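PDB 3TQC: pantothenate kinase from Coxiella burnetii, which catalyses the ATP-dependent phosphorylation of (R)-pantothenate to (R)-4'-phosphopantothenate, the first of five steps from pantothenate to coenzyme A. Local coordinates for residues Gly150-Tyr155 / Met291-Pro296; Leu208-Arg213 / Gln220-Asp225; Pro61-Leu66 / Lys113-Arg118; Glu126-Asp131 / Val174-Tyr179. One frame throughout, in Å; residues are numbered along the deposited sequence.

Contact 1 (Gly150-Tyr155 / Met291-Pro296); sequences GFPESY and MENILP
Phe151 and Pro152, on a loop of this P-loop kinase fold, rest against Asn293 and more lightly against Glu292, near the C-terminal end of helix 271-294. The loop links helices 137-142 and 157-168. No hydrogen bond joins 150-155 to 291-296, and the contact is made by van der Waals approach of a phenyl ring and a proline to the polar ends of Asn293 and Glu292.

Two side-chain oxygens meet the phenyl ring. Asn293 OD1 approaches obliquely to 3.3 Å from Phe151 CD1, with the amide plane 75° from that of the ring. Glu292 OE1 instead stands at the ring edge, in its plane, 4.0 Å from Phe151 CE1. The glutamate reaches this far because its chain is extended beyond CG (chi2 -170°), and its carboxylate is almost perpendicular to the ring. Arg148 adds a cation-pi interaction to Phe151 and a salt bridge to Glu153.

The proline ring packs its CD and CG against the amide group of the asparagine, the two side chains crossing at about a right angle. Pro152 CD lies 3.6 Å from Asn293 CG, and Pro152 CG is 3.8 Å from Asn293 ND2.

Hydrogen bonds to other parts of the fold and to the dimer partner surround the contact. Asn293 O receives a weak bond from Gln209 NE2, and Glu292 O accepts one from Arg213 of the second subunit.

Within the loop, a 3-10 turn brings Ser154 N to 3.0 Å from Phe151 O, and Gly150 N donates to Ser154 OG at 2.9 Å.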
loop_
_atom_site.group_PDB
_atom_site.type_symbol
_atom_site.label_atom_id
_atom_site.label_comp_id
_atom_site.label_asym_id
_atom_site.label_seq_id
_atom_site.Cartn_x
_atom_site.Cartn_y
_atom_site.Cartn_z
ATOM N N GLY B 150 -1.618 -18.591 13.270
ATOM C CA GLY B 150 -1.737 -18.104 11.906
ATOM C C GLY B 150 -2.784 -17.010 11.740
ATOM O O GLY B 150 -2.756 -16.267 10.757
ATOM N N PHE B 151 -3.716 -16.925 12.686
ATOM C CA PHE B 151 -4.686 -15.837 12.715
ATOM C C PHE B 151 -3.959 -14.581 13.194
ATOM O O PHE B 151 -2.910 -14.674 13.823
ATOM C CB PHE B 151 -5.864 -16.166 13.644
ATOM C CG PHE B 151 -6.826 -17.185 13.081
ATOM C CD1 PHE B 151 -8.109 -16.808 12.708
ATOM C CD2 PHE B 151 -6.455 -18.519 12.941
ATOM C CE1 PHE B 151 -8.997 -17.736 12.192
ATOM C CE2 PHE B 151 -7.345 -19.448 12.435
ATOM C CZ PHE B 151 -8.612 -19.057 12.054
ATOM N N PRO B 152 -4.498 -13.398 12.895
ATOM C CA PRO B 152 -3.699 -12.175 13.185
ATOM C C PRO B 152 -3.293 -12.039 14.655
ATOM O O PRO B 152 -2.199 -11.572 14.942
ATOM C CB PRO B 152 -4.633 -11.023 12.802
ATOM C CG PRO B 152 -5.686 -11.659 11.880
ATOM C CD PRO B 152 -5.790 -13.113 12.246
ATOM N N GLU B 153 -4.160 -12.472 15.566
ATOM C CA GLU B 153 -3.920 -12.301 16.994
ATOM C C GLU B 153 -2.795 -13.202 17.518
ATOM O O GLU B 153 -2.380 -13.068 18.665
ATOM C CB GLU B 153 -5.215 -12.495 17.802
ATOM C CG GLU B 153 -5.890 -13.878 17.678
ATOM C CD GLU B 153 -6.935 -13.975 16.560
ATOM O OE1 GLU B 153 -6.907 -13.144 15.622
ATOM O OE2 GLU B 153 -7.786 -14.894 16.619
ATOM N N SER B 154 -2.296 -14.096 16.661
ATOM C CA SER B 154 -1.255 -15.039 17.024
ATOM C C SER B 154 0.150 -14.504 16.736
ATOM O O SER B 154 1.119 -15.093 17.200
ATOM C CB SER B 154 -1.458 -16.367 16.285
ATOM O OG SER B 154 -1.276 -16.226 14.891
ATOM N N TYR B 155 0.246 -13.397 15.992
ATOM C CA TYR B 155 1.537 -12.791 15.639
ATOM C C TYR B 155 1.918 -11.624 16.530
ATOM O O TYR B 155 1.070 -10.830 16.925
ATOM C CB TYR B 155 1.528 -12.247 14.199
ATOM C CG TYR B 155 1.356 -13.305 13.154
ATOM C CD1 TYR B 155 2.456 -13.946 12.584
ATOM C CD2 TYR B 155 0.098 -13.686 12.754
ATOM C CE1 TYR B 155 2.288 -14.924 11.622
ATOM C CE2 TYR B 155 -0.081 -14.651 11.808
ATOM C CZ TYR B 155 1.003 -15.266 11.241
ATOM O OH TYR B 155 0.766 -16.226 10.302
ATOM N N MET B 291 -10.407 -17.907 4.778
ATOM C CA MET B 291 -11.630 -17.205 4.401
ATOM C C MET B 291 -11.770 -15.866 5.110
ATOM O O MET B 291 -12.298 -14.923 4.528
ATOM C CB MET B 291 -12.878 -18.064 4.648
ATOM C CG MET B 291 -12.998 -19.352 3.781
ATOM S SD MET B 291 -12.577 -19.172 2.013
ATOM C CE MET B 291 -14.096 -18.465 1.356
ATOM N N GLU B 292 -11.276 -15.778 6.345
ATOM C CA GLU B 292 -11.491 -14.593 7.183
ATOM C C GLU B 292 -10.368 -13.559 7.105
ATOM O O GLU B 292 -10.620 -12.362 7.216
ATOM C CB GLU B 292 -11.701 -14.989 8.650
ATOM C CG GLU B 292 -12.963 -15.793 8.915
ATOM C CD GLU B 292 -13.267 -15.955 10.406
ATOM O OE1 GLU B 292 -12.361 -15.812 11.261
ATOM O OE2 GLU B 292 -14.428 -16.225 10.729
ATOM N N ASN B 293 -9.134 -14.010 6.934
ATOM C CA ASN B 293 -7.980 -13.117 7.084
ATOM C C ASN B 293 -6.992 -13.043 5.925
ATOM O O ASN B 293 -6.167 -12.136 5.881
ATOM C CB ASN B 293 -7.212 -13.511 8.341
ATOM C CG ASN B 293 -8.111 -13.649 9.537
ATOM O OD1 ASN B 293 -8.204 -14.721 10.128
ATOM N ND2 ASN B 293 -8.793 -12.573 9.895
ATOM N N ILE B 294 -7.052 -13.990 5.004
ATOM C CA ILE B 294 -6.058 -14.067 3.940
ATOM C C ILE B 294 -6.708 -13.679 2.627
ATOM O O ILE B 294 -6.367 -12.659 2.049
ATOM C CB ILE B 294 -5.448 -15.474 3.855
ATOM C CG1 ILE B 294 -4.932 -15.900 5.241
ATOM C CG2 ILE B 294 -4.337 -15.513 2.779
ATOM C CD1 ILE B 294 -4.248 -17.267 5.286
ATOM N N LEU B 295 -7.694 -14.462 2.208
ATOM C CA LEU B 295 -8.367 -14.292 0.919
ATOM C C LEU B 295 -9.041 -12.925 0.732
ATOM O O LEU B 295 -9.044 -12.388 -0.372
ATOM C CB LEU B 295 -9.414 -15.399 0.736
ATOM C CG LEU B 295 -9.915 -15.682 -0.674
ATOM C CD1 LEU B 295 -8.754 -16.069 -1.597
ATOM C CD2 LEU B 295 -10.987 -16.788 -0.647
ATOM N N PRO B 296 -9.618 -12.354 1.803
ATOM C CA PRO B 296 -10.184 -11.025 1.663
ATOM C C PRO B 296 -9.202 -9.957 1.195
ATOM O O PRO B 296 -9.621 -8.946 0.665
ATOM C CB PRO B 296 -10.660 -10.712 3.078
ATOM C CG PRO B 296 -11.013 -12.029 3.621
ATOM C CD PRO B 296 -9.978 -12.954 3.101
#

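Contact 2 (Leu208-Arg213 / Gln220-Asp225); sequences LQTGVR and QVFVSD
The backbones of 208-213 and 220-225 run in roughly opposite directions and come closest at Thr210 and Phe222, 5.3 Å between CA atoms. They are the two limbs of a long loop between strands 199-203 and 229-234 of the P-loop kinase core. No direct hydrogen bond spans them, but two waters do. Gln209 O accepts from both, at 2.7 Å in the case of water 2, which in turn takes the N-H of Val223 at 3.0 Å; water 1 links the same carbonyl to Ser224 N.

Beside this wet end lies a CH-pi contact. Thr210 CG2 stands 3.6 Å from the centroid of the Phe222 ring and only 14° off its normal, the two side chains pointing the same way. In the dimer Thr210 also packs on Phe222 of the second subunit, and Phe222 on Thr210 of that subunit.

Farther along, Gln220 bends at chi2 (-59°), bringing its amide carbon CD to 3.8 Å from Arg213 CD, with CG at a like distance. Their polar ends bond elsewhere, Gln220 NE2 to Gln218 OE1 and Arg213 NH2 to Leu216 O. Asp225 OD1, salt-bridged to Arg300 of the second subunit, also accepts a nearly straight bond (170°) from Phe222 N at 2.8 Å.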
loop_
_atom_site.group_PDB
_atom_site.type_symbol
_atom_site.label_atom_id
_atom_site.label_comp_id
_atom_site.label_asym_id
_atom_site.label_seq_id
_atom_site.Cartn_x
_atom_site.Cartn_y
_atom_site.Cartn_z
ATOM N N LEU B 208 -0.698 -9.007 3.894
ATOM C CA LEU B 208 -1.606 -8.098 3.217
ATOM C C LEU B 208 -2.686 -7.545 4.161
ATOM O O LEU B 208 -3.530 -6.749 3.758
ATOM C CB LEU B 208 -2.261 -8.817 2.045
ATOM C CG LEU B 208 -1.254 -9.357 1.042
ATOM C CD1 LEU B 208 -1.917 -9.970 -0.170
ATOM C CD2 LEU B 208 -0.305 -8.243 0.632
ATOM N N GLN B 209 -2.641 -7.974 5.415
ATOM C CA GLN B 209 -3.620 -7.562 6.396
ATOM C C GLN B 209 -3.296 -6.200 6.975
ATOM O O GLN B 209 -2.252 -5.616 6.686
ATOM C CB GLN B 209 -3.673 -8.582 7.523
ATOM C CG GLN B 209 -4.110 -9.959 7.084
ATOM C CD GLN B 209 -3.955 -10.988 8.195
ATOM O OE1 GLN B 209 -3.673 -10.639 9.348
ATOM N NE2 GLN B 209 -4.147 -12.251 7.856
ATOM N N THR B 210 -4.202 -5.705 7.803
ATOM C CA THR B 210 -3.999 -4.478 8.544
ATOM C C THR B 210 -3.888 -4.811 10.015
ATOM O O THR B 210 -4.250 -5.911 10.441
ATOM C CB THR B 210 -5.189 -3.541 8.355
ATOM O OG1 THR B 210 -6.386 -4.253 8.661
ATOM C CG2 THR B 210 -5.253 -3.036 6.921
ATOM N N GLY B 211 -3.409 -3.849 10.795
ATOM C CA GLY B 211 -3.300 -4.006 12.240
ATOM C C GLY B 211 -4.632 -3.753 12.927
ATOM O O GLY B 211 -5.575 -3.226 12.319
ATOM N N VAL B 212 -4.715 -4.124 14.199
ATOM C CA VAL B 212 -5.913 -3.867 14.987
ATOM C C VAL B 212 -5.833 -2.447 15.572
ATOM O O VAL B 212 -4.749 -1.986 15.948
ATOM C CB VAL B 212 -6.075 -4.924 16.104
ATOM C CG1 VAL B 212 -5.914 -6.325 15.528
ATOM C CG2 VAL B 212 -5.068 -4.699 17.219
ATOM N N ARG B 213 -6.960 -1.745 15.635
ATOM C CA ARG B 213 -6.980 -0.413 16.250
ATOM C C ARG B 213 -7.214 -0.596 17.750
ATOM O O ARG B 213 -8.355 -0.710 18.176
ATOM C CB ARG B 213 -8.090 0.497 15.671
ATOM C CG ARG B 213 -8.326 0.465 14.149
ATOM C CD ARG B 213 -7.404 1.375 13.341
ATOM N NE ARG B 213 -7.538 2.818 13.597
ATOM C CZ ARG B 213 -8.409 3.646 13.010
ATOM N NH1 ARG B 213 -9.302 3.207 12.132
ATOM N NH2 ARG B 213 -8.404 4.937 13.323
ATOM N N GLN B 220 -1.077 3.907 12.811
ATOM C CA GLN B 220 -1.323 2.703 12.042
ATOM C C GLN B 220 -0.414 2.650 10.829
ATOM O O GLN B 220 -0.434 3.537 9.976
ATOM C CB GLN B 220 -2.791 2.617 11.589
ATOM C CG GLN B 220 -3.838 2.463 12.726
ATOM C CD GLN B 220 -3.627 1.217 13.594
ATOM O OE1 GLN B 220 -3.416 0.111 13.085
ATOM N NE2 GLN B 220 -3.676 1.398 14.904
ATOM N N VAL B 221 0.382 1.592 10.784
ATOM C CA VAL B 221 1.132 1.195 9.601
ATOM C C VAL B 221 0.877 -0.297 9.382
ATOM O O VAL B 221 0.676 -1.054 10.329
ATOM C CB VAL B 221 2.662 1.439 9.756
ATOM C CG1 VAL B 221 3.168 0.883 11.089
ATOM C CG2 VAL B 221 3.420 0.791 8.624
ATOM N N PHE B 222 0.870 -0.689 8.121
ATOM C CA PHE B 222 0.664 -2.067 7.721
ATOM C C PHE B 222 1.964 -2.639 7.208
ATOM O O PHE B 222 2.847 -1.891 6.802
ATOM C CB PHE B 222 -0.369 -2.130 6.603
ATOM C CG PHE B 222 -1.581 -1.297 6.862
ATOM C CD1 PHE B 222 -2.153 -1.263 8.120
ATOM C CD2 PHE B 222 -2.164 -0.560 5.849
ATOM C CE1 PHE B 222 -3.265 -0.506 8.361
ATOM C CE2 PHE B 222 -3.288 0.193 6.098
ATOM C CZ PHE B 222 -3.831 0.217 7.358
ATOM N N VAL B 223 2.070 -3.965 7.229
ATOM C CA VAL B 223 3.221 -4.657 6.651
ATOM C C VAL B 223 3.450 -4.185 5.220
ATOM O O VAL B 223 4.591 -3.945 4.821
ATOM C CB VAL B 223 3.027 -6.196 6.673
ATOM C CG1 VAL B 223 4.105 -6.892 5.880
ATOM C CG2 VAL B 223 2.977 -6.708 8.116
ATOM N N SER B 224 2.367 -4.030 4.464
ATOM C CA SER B 224 2.452 -3.560 3.084
ATOM C C SER B 224 3.112 -2.180 2.927
ATOM O O SER B 224 3.634 -1.850 1.852
ATOM C CB SER B 224 1.064 -3.545 2.442
ATOM O OG SER B 224 0.264 -2.524 2.998
ATOM N N ASP B 225 3.135 -1.386 3.989
ATOM C CA ASP B 225 3.829 -0.108 3.912
ATOM C C ASP B 225 5.351 -0.266 3.909
ATOM O O ASP B 225 6.070 0.695 3.621
ATOM C CB ASP B 225 3.371 0.824 5.025
ATOM C CG ASP B 225 1.883 1.159 4.926
ATOM O OD1 ASP B 225 1.167 1.027 5.928
ATOM O OD2 ASP B 225 1.425 1.544 3.841
HETATM O O HOH W 1 -0.497 -5.258 4.873
HETATM O O HOH W 2 -0.304 -5.239 8.516
#

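Contact 3 (Pro61-Leu66 / Lys113-Arg118); sequences PLSRLL and KALLSR
The helix that follows the nucleotide-binding P-loop, 105-116, packs through Leu115 and Leu116 against Ser63 and Leu66 of the long helix 52-84. The close approach, 5.5 Å between the CA atoms of Ser63 and Leu116, is consistent with the small size of the serine, and all four residues are buried.

Leu115 meets the serine through the root of its side chain, its CB lying 3.6 Å from Ser63 CB and equally close to Ser63 OG. With chi1 at 75°, that hydroxyl is placed between the backbone N and carbonyl carbon of its own residue; it is hydrogen-bonded to Leu60 O, one turn back, which satisfies the polar atom inside an apolar interface. Leu116 makes its contacts with a single methyl. Its CD2 reaches 3.3 Å from Ser63 O, and is 3.9 Å from Leu66 CB, so that the branch end lies against successive turns of the opposing helix.

The rest of the fold covers 61-66 as well. Leu62 touches Leu303 and Leu305 on strand 303-307, and Leu66, besides meeting Leu116, touches Phe229, while Pro61 and Arg64 pack on Phe83 of the second subunit.

In the last residues of 113-118, Ser117 OG donates to Ala114 O at 2.9 Å, approaching from 34° outside the carbonyl plane.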
loop_
_atom_site.group_PDB
_atom_site.type_symbol
_atom_site.label_atom_id
_atom_site.label_comp_id
_atom_site.label_asym_id
_atom_site.label_seq_id
_atom_site.Cartn_x
_atom_site.Cartn_y
_atom_site.Cartn_z
ATOM N N PRO B 61 10.952 -16.690 -15.820
ATOM C CA PRO B 61 10.472 -15.399 -16.342
ATOM C C PRO B 61 9.816 -14.510 -15.275
ATOM O O PRO B 61 9.894 -13.281 -15.367
ATOM C CB PRO B 61 9.462 -15.787 -17.433
ATOM C CG PRO B 61 9.226 -17.255 -17.278
ATOM C CD PRO B 61 10.406 -17.835 -16.563
ATOM N N LEU B 62 9.178 -15.124 -14.277
ATOM C CA LEU B 62 8.635 -14.359 -13.168
ATOM C C LEU B 62 9.774 -13.609 -12.503
ATOM O O LEU B 62 9.651 -12.425 -12.229
ATOM C CB LEU B 62 7.896 -15.251 -12.162
ATOM C CG LEU B 62 7.423 -14.560 -10.880
ATOM C CD1 LEU B 62 6.680 -13.268 -11.196
ATOM C CD2 LEU B 62 6.558 -15.485 -9.999
ATOM N N SER B 63 10.893 -14.290 -12.275
ATOM C CA SER B 63 12.027 -13.632 -11.650
ATOM C C SER B 63 12.557 -12.492 -12.516
ATOM O O SER B 63 12.912 -11.441 -11.986
ATOM C CB SER B 63 13.139 -14.617 -11.291
ATOM O OG SER B 63 13.860 -15.034 -12.435
ATOM N N ARG B 64 12.589 -12.682 -13.831
ATOM C CA ARG B 64 13.007 -11.609 -14.730
ATOM C C ARG B 64 12.048 -10.418 -14.662
ATOM O O ARG B 64 12.494 -9.278 -14.659
ATOM C CB ARG B 64 13.132 -12.107 -16.172
ATOM C CG ARG B 64 13.561 -11.034 -17.203
ATOM C CD ARG B 64 14.996 -10.619 -17.008
ATOM N NE ARG B 64 15.387 -9.452 -17.798
ATOM C CZ ARG B 64 15.288 -8.181 -17.410
ATOM N NH1 ARG B 64 14.758 -7.844 -16.242
ATOM N NH2 ARG B 64 15.714 -7.229 -18.217
ATOM N N LEU B 65 10.743 -10.676 -14.602
ATOM C CA LEU B 65 9.765 -9.591 -14.489
ATOM C C LEU B 65 10.068 -8.812 -13.225
ATOM O O LEU B 65 10.218 -7.609 -13.253
ATOM C CB LEU B 65 8.327 -10.122 -14.466
ATOM C CG LEU B 65 7.220 -9.078 -14.190
ATOM C CD1 LEU B 65 7.046 -8.148 -15.367
ATOM C CD2 LEU B 65 5.902 -9.730 -13.849
ATOM N N LEU B 66 10.209 -9.522 -12.117
ATOM C CA LEU B 66 10.530 -8.888 -10.849
ATOM C C LEU B 66 11.848 -8.131 -10.901
ATOM O O LEU B 66 11.974 -7.078 -10.295
ATOM C CB LEU B 66 10.580 -9.932 -9.742
ATOM C CG LEU B 66 9.242 -10.589 -9.470
ATOM C CD1 LEU B 66 9.382 -11.672 -8.417
ATOM C CD2 LEU B 66 8.289 -9.478 -9.031
ATOM N N LYS B 113 14.086 -16.784 -4.559
ATOM C CA LYS B 113 15.329 -16.367 -3.906
ATOM C C LYS B 113 16.514 -16.835 -4.732
ATOM O O LYS B 113 17.407 -16.045 -5.018
ATOM C CB LYS B 113 15.438 -16.889 -2.470
ATOM C CG LYS B 113 16.853 -16.770 -1.829
ATOM C CD LYS B 113 16.857 -17.418 -0.438
ATOM C CE LYS B 113 18.196 -17.276 0.328
ATOM N NZ LYS B 113 19.371 -17.565 -0.548
ATOM N N ALA B 114 16.511 -18.102 -5.130
ATOM C CA ALA B 114 17.561 -18.628 -5.986
ATOM C C ALA B 114 17.623 -17.903 -7.331
ATOM O O ALA B 114 18.694 -17.506 -7.750
ATOM C CB ALA B 114 17.393 -20.127 -6.199
ATOM N N LEU B 115 16.479 -17.715 -7.981
ATOM C CA LEU B 115 16.435 -17.120 -9.313
ATOM C C LEU B 115 16.717 -15.627 -9.322
ATOM O O LEU B 115 17.470 -15.153 -10.156
ATOM C CB LEU B 115 15.080 -17.369 -9.977
ATOM C CG LEU B 115 14.793 -18.823 -10.364
ATOM C CD1 LEU B 115 13.391 -18.934 -10.996
ATOM C CD2 LEU B 115 15.836 -19.334 -11.299
ATOM N N LEU B 116 16.118 -14.881 -8.402
ATOM C CA LEU B 116 16.366 -13.449 -8.350
ATOM C C LEU B 116 17.841 -13.133 -8.128
ATOM O O LEU B 116 18.321 -12.110 -8.595
ATOM C CB LEU B 116 15.520 -12.770 -7.283
ATOM C CG LEU B 116 14.041 -12.612 -7.661
ATOM C CD1 LEU B 116 13.240 -12.108 -6.492
ATOM C CD2 LEU B 116 13.915 -11.663 -8.827
ATOM N N SER B 117 18.562 -14.025 -7.456
ATOM C CA SER B 117 19.942 -13.777 -7.103
ATOM C C SER B 117 20.888 -13.888 -8.313
ATOM O O SER B 117 22.012 -13.428 -8.245
ATOM C CB SER B 117 20.381 -14.728 -5.984
ATOM O OG SER B 117 20.833 -15.959 -6.493
ATOM N N ARG B 118 20.429 -14.489 -9.411
ATOM C CA ARG B 118 21.257 -14.642 -10.617
ATOM C C ARG B 118 21.603 -13.333 -11.318
ATOM O O ARG B 118 22.560 -13.295 -12.085
ATOM C CB ARG B 118 20.578 -15.579 -11.629
ATOM C CG ARG B 118 19.498 -14.909 -12.490
ATOM C CD ARG B 118 18.450 -15.914 -13.029
ATOM N NE ARG B 118 19.014 -16.962 -13.892
ATOM C CZ ARG B 118 19.208 -16.864 -15.207
ATOM N NH1 ARG B 118 18.944 -15.742 -15.869
ATOM N NH2 ARG B 118 19.703 -17.901 -15.869
#

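Contact 4 (Glu126-Asp131 / Val174-Tyr179); sequences EVITTD and VRIPVY
Asp131 O meets the Tyr179 ring obliquely, 3.8 Å from Tyr179 CG, and Asp131 CB lies 3.9 Å from Tyr179 CD2. The backbones approach closely enough here to put the CB atoms of Tyr179 and Asp131 3.7 Å apart, and the tyrosine CG, opposite its backbone N (chi1 -177°), carries the ring alongside Asp131 O and CB. His181 adds an edge-to-face contact to the same ring, whose hydroxyl is hydrogen-bonded to Lys149 NZ. The side chain of Asp131 comes within about 7 Å of the bound ADP and about 6 Å of the side chain of Lys105 in the P-loop, so this end of the contact borders the nucleotide site.

At the other end the join is wholly apolar. Ile128 and Ile176 cross at about a right angle, and Ile128 CD1 presses to 3.4 Å from Ile176 CG1, tighter than usual for two carbons. Between the two ends, water 3 donates to Thr129 O at 3.1 Å and to Pro177 O at 2.7 Å, bridging segments that share no direct hydrogen bond and whose touching parts diverge by 37°.

The contact joins an edge strand of one sheet to a second sheet. Strand 125-129 is one of the two outermost strands of the large mixed sheet within the chain, beside 199-203, whereas 174-180 is the middle strand of a small antiparallel sheet. Val194 of strand 190-194 touches both isoleucines, and helix 157-168 packs Val163 on Ile176 and Leu160 on Thr130.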
loop_
_atom_site.group_PDB
_atom_site.type_symbol
_atom_site.label_atom_id
_atom_site.label_comp_id
_atom_site.label_asym_id
_atom_site.label_seq_id
_atom_site.Cartn_x
_atom_site.Cartn_y
_atom_site.Cartn_z
ATOM N N GLU B 126 17.265 -12.296 0.324
ATOM C CA GLU B 126 16.912 -12.947 1.591
ATOM C C GLU B 126 15.441 -13.213 1.709
ATOM O O GLU B 126 14.630 -12.470 1.182
ATOM C CB GLU B 126 17.330 -12.100 2.787
ATOM C CG GLU B 126 18.799 -11.859 2.848
ATOM C CD GLU B 126 19.599 -13.067 3.284
ATOM O OE1 GLU B 126 19.100 -14.217 3.261
ATOM O OE2 GLU B 126 20.767 -12.863 3.645
ATOM N N VAL B 127 15.105 -14.280 2.426
ATOM C CA VAL B 127 13.720 -14.615 2.664
ATOM C C VAL B 127 13.418 -14.459 4.144
ATOM O O VAL B 127 14.162 -14.977 5.002
ATOM C CB VAL B 127 13.418 -16.032 2.197
ATOM C CG1 VAL B 127 12.035 -16.503 2.697
ATOM C CG2 VAL B 127 13.495 -16.095 0.682
ATOM N N ILE B 128 12.353 -13.708 4.435
ATOM C CA ILE B 128 11.818 -13.594 5.789
ATOM C C ILE B 128 10.470 -14.281 5.812
ATOM O O ILE B 128 9.576 -13.888 5.071
ATOM C CB ILE B 128 11.549 -12.131 6.227
ATOM C CG1 ILE B 128 12.812 -11.303 6.212
ATOM C CG2 ILE B 128 10.934 -12.105 7.627
ATOM C CD1 ILE B 128 13.918 -11.997 6.853
ATOM N N THR B 129 10.320 -15.292 6.664
ATOM C CA THR B 129 9.014 -15.902 6.863
ATOM C C THR B 129 8.389 -15.224 8.053
ATOM O O THR B 129 9.027 -15.004 9.074
ATOM C CB THR B 129 9.047 -17.458 7.050
ATOM O OG1 THR B 129 7.719 -17.922 7.349
ATOM C CG2 THR B 129 9.963 -17.876 8.170
ATOM N N THR B 130 7.128 -14.881 7.903
ATOM C CA THR B 130 6.379 -14.239 8.957
ATOM C C THR B 130 6.112 -15.186 10.151
ATOM O O THR B 130 5.863 -14.720 11.260
ATOM C CB THR B 130 5.098 -13.632 8.348
ATOM O OG1 THR B 130 5.350 -12.249 7.987
ATOM C CG2 THR B 130 3.984 -13.710 9.272
ATOM N N ASP B 131 6.201 -16.502 9.918
ATOM C CA ASP B 131 6.060 -17.530 10.960
ATOM C C ASP B 131 6.900 -17.204 12.181
ATOM O O ASP B 131 6.496 -17.454 13.324
ATOM C CB ASP B 131 6.535 -18.912 10.461
ATOM C CG ASP B 131 5.799 -19.397 9.218
ATOM O OD1 ASP B 131 4.665 -18.931 8.968
ATOM O OD2 ASP B 131 6.369 -20.255 8.488
ATOM N N VAL B 174 19.913 -7.132 10.868
ATOM C CA VAL B 174 18.642 -7.239 11.563
ATOM C C VAL B 174 18.382 -8.699 11.879
ATOM O O VAL B 174 18.547 -9.588 11.026
ATOM C CB VAL B 174 17.514 -6.642 10.753
ATOM C CG1 VAL B 174 16.168 -6.835 11.477
ATOM C CG2 VAL B 174 17.813 -5.180 10.514
ATOM N N ARG B 175 18.004 -8.937 13.126
ATOM C CA ARG B 175 17.808 -10.281 13.630
ATOM C C ARG B 175 16.369 -10.734 13.401
ATOM O O ARG B 175 15.434 -10.039 13.755
ATOM C CB ARG B 175 18.218 -10.319 15.099
ATOM C CG ARG B 175 19.727 -10.133 15.244
ATOM C CD ARG B 175 20.144 -9.622 16.610
ATOM N NE ARG B 175 21.551 -9.924 16.907
ATOM C CZ ARG B 175 22.606 -9.383 16.287
ATOM N NH1 ARG B 175 22.463 -8.491 15.300
ATOM N NH2 ARG B 175 23.829 -9.746 16.657
ATOM N N ILE B 176 16.194 -11.890 12.770
ATOM C CA ILE B 176 14.864 -12.385 12.442
ATOM C C ILE B 176 14.630 -13.624 13.275
ATOM O O ILE B 176 15.420 -14.545 13.207
ATOM C CB ILE B 176 14.749 -12.789 10.965
ATOM C CG1 ILE B 176 15.166 -11.635 10.033
ATOM C CG2 ILE B 176 13.324 -13.314 10.667
ATOM C CD1 ILE B 176 14.312 -10.380 10.151
ATOM N N PRO B 177 13.539 -13.655 14.067
ATOM C CA PRO B 177 13.259 -14.830 14.875
ATOM C C PRO B 177 12.879 -16.023 14.005
ATOM O O PRO B 177 12.471 -15.856 12.869
ATOM C CB PRO B 177 12.115 -14.373 15.788
ATOM C CG PRO B 177 11.478 -13.298 15.072
ATOM C CD PRO B 177 12.545 -12.599 14.291
ATOM N N VAL B 178 13.086 -17.219 14.536
ATOM C CA VAL B 178 12.983 -18.454 13.761
ATOM C C VAL B 178 11.886 -19.347 14.331
ATOM O O VAL B 178 11.819 -19.556 15.528
ATOM C CB VAL B 178 14.329 -19.200 13.773
ATOM C CG1 VAL B 178 14.208 -20.586 13.106
ATOM C CG2 VAL B 178 15.416 -18.349 13.094
ATOM N N TYR B 179 11.030 -19.850 13.456
ATOM C CA TYR B 179 9.972 -20.787 13.802
ATOM C C TYR B 179 10.298 -22.195 13.269
ATOM O O TYR B 179 10.622 -22.356 12.096
ATOM C CB TYR B 179 8.663 -20.304 13.190
ATOM C CG TYR B 179 7.457 -21.144 13.541
ATOM C CD1 TYR B 179 6.806 -20.985 14.759
ATOM C CD2 TYR B 179 6.958 -22.086 12.648
ATOM C CE1 TYR B 179 5.700 -21.766 15.087
ATOM C CE2 TYR B 179 5.861 -22.851 12.958
ATOM C CZ TYR B 179 5.238 -22.694 14.177
ATOM O OH TYR B 179 4.135 -23.450 14.474
HETATM O O HOH W 3 11.384 -16.421 10.498
#

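From the N terminus, contact 3 forms first, closing a loop from helix 52-84 to the P-loop helix 105-116 before any other opens. Lys113 of that helix then packs on Val127 in contact 4, on the strand that follows. Contacts 4 and 1 cross: 150-155 lies between 126-131 and 174-179, and Tyr155 touches Thr130. Contact 2 comes next, a short closure lying wholly within the span of contact 1, which ends last at 291-296; Pro152 and Asn293 both touch Gln209. Contacts 1 and 3 lie on opposite sides of the chain's centre, about 17 Å apart at their nearest atoms. Contacts 1, 2 and 3 reach the second subunit.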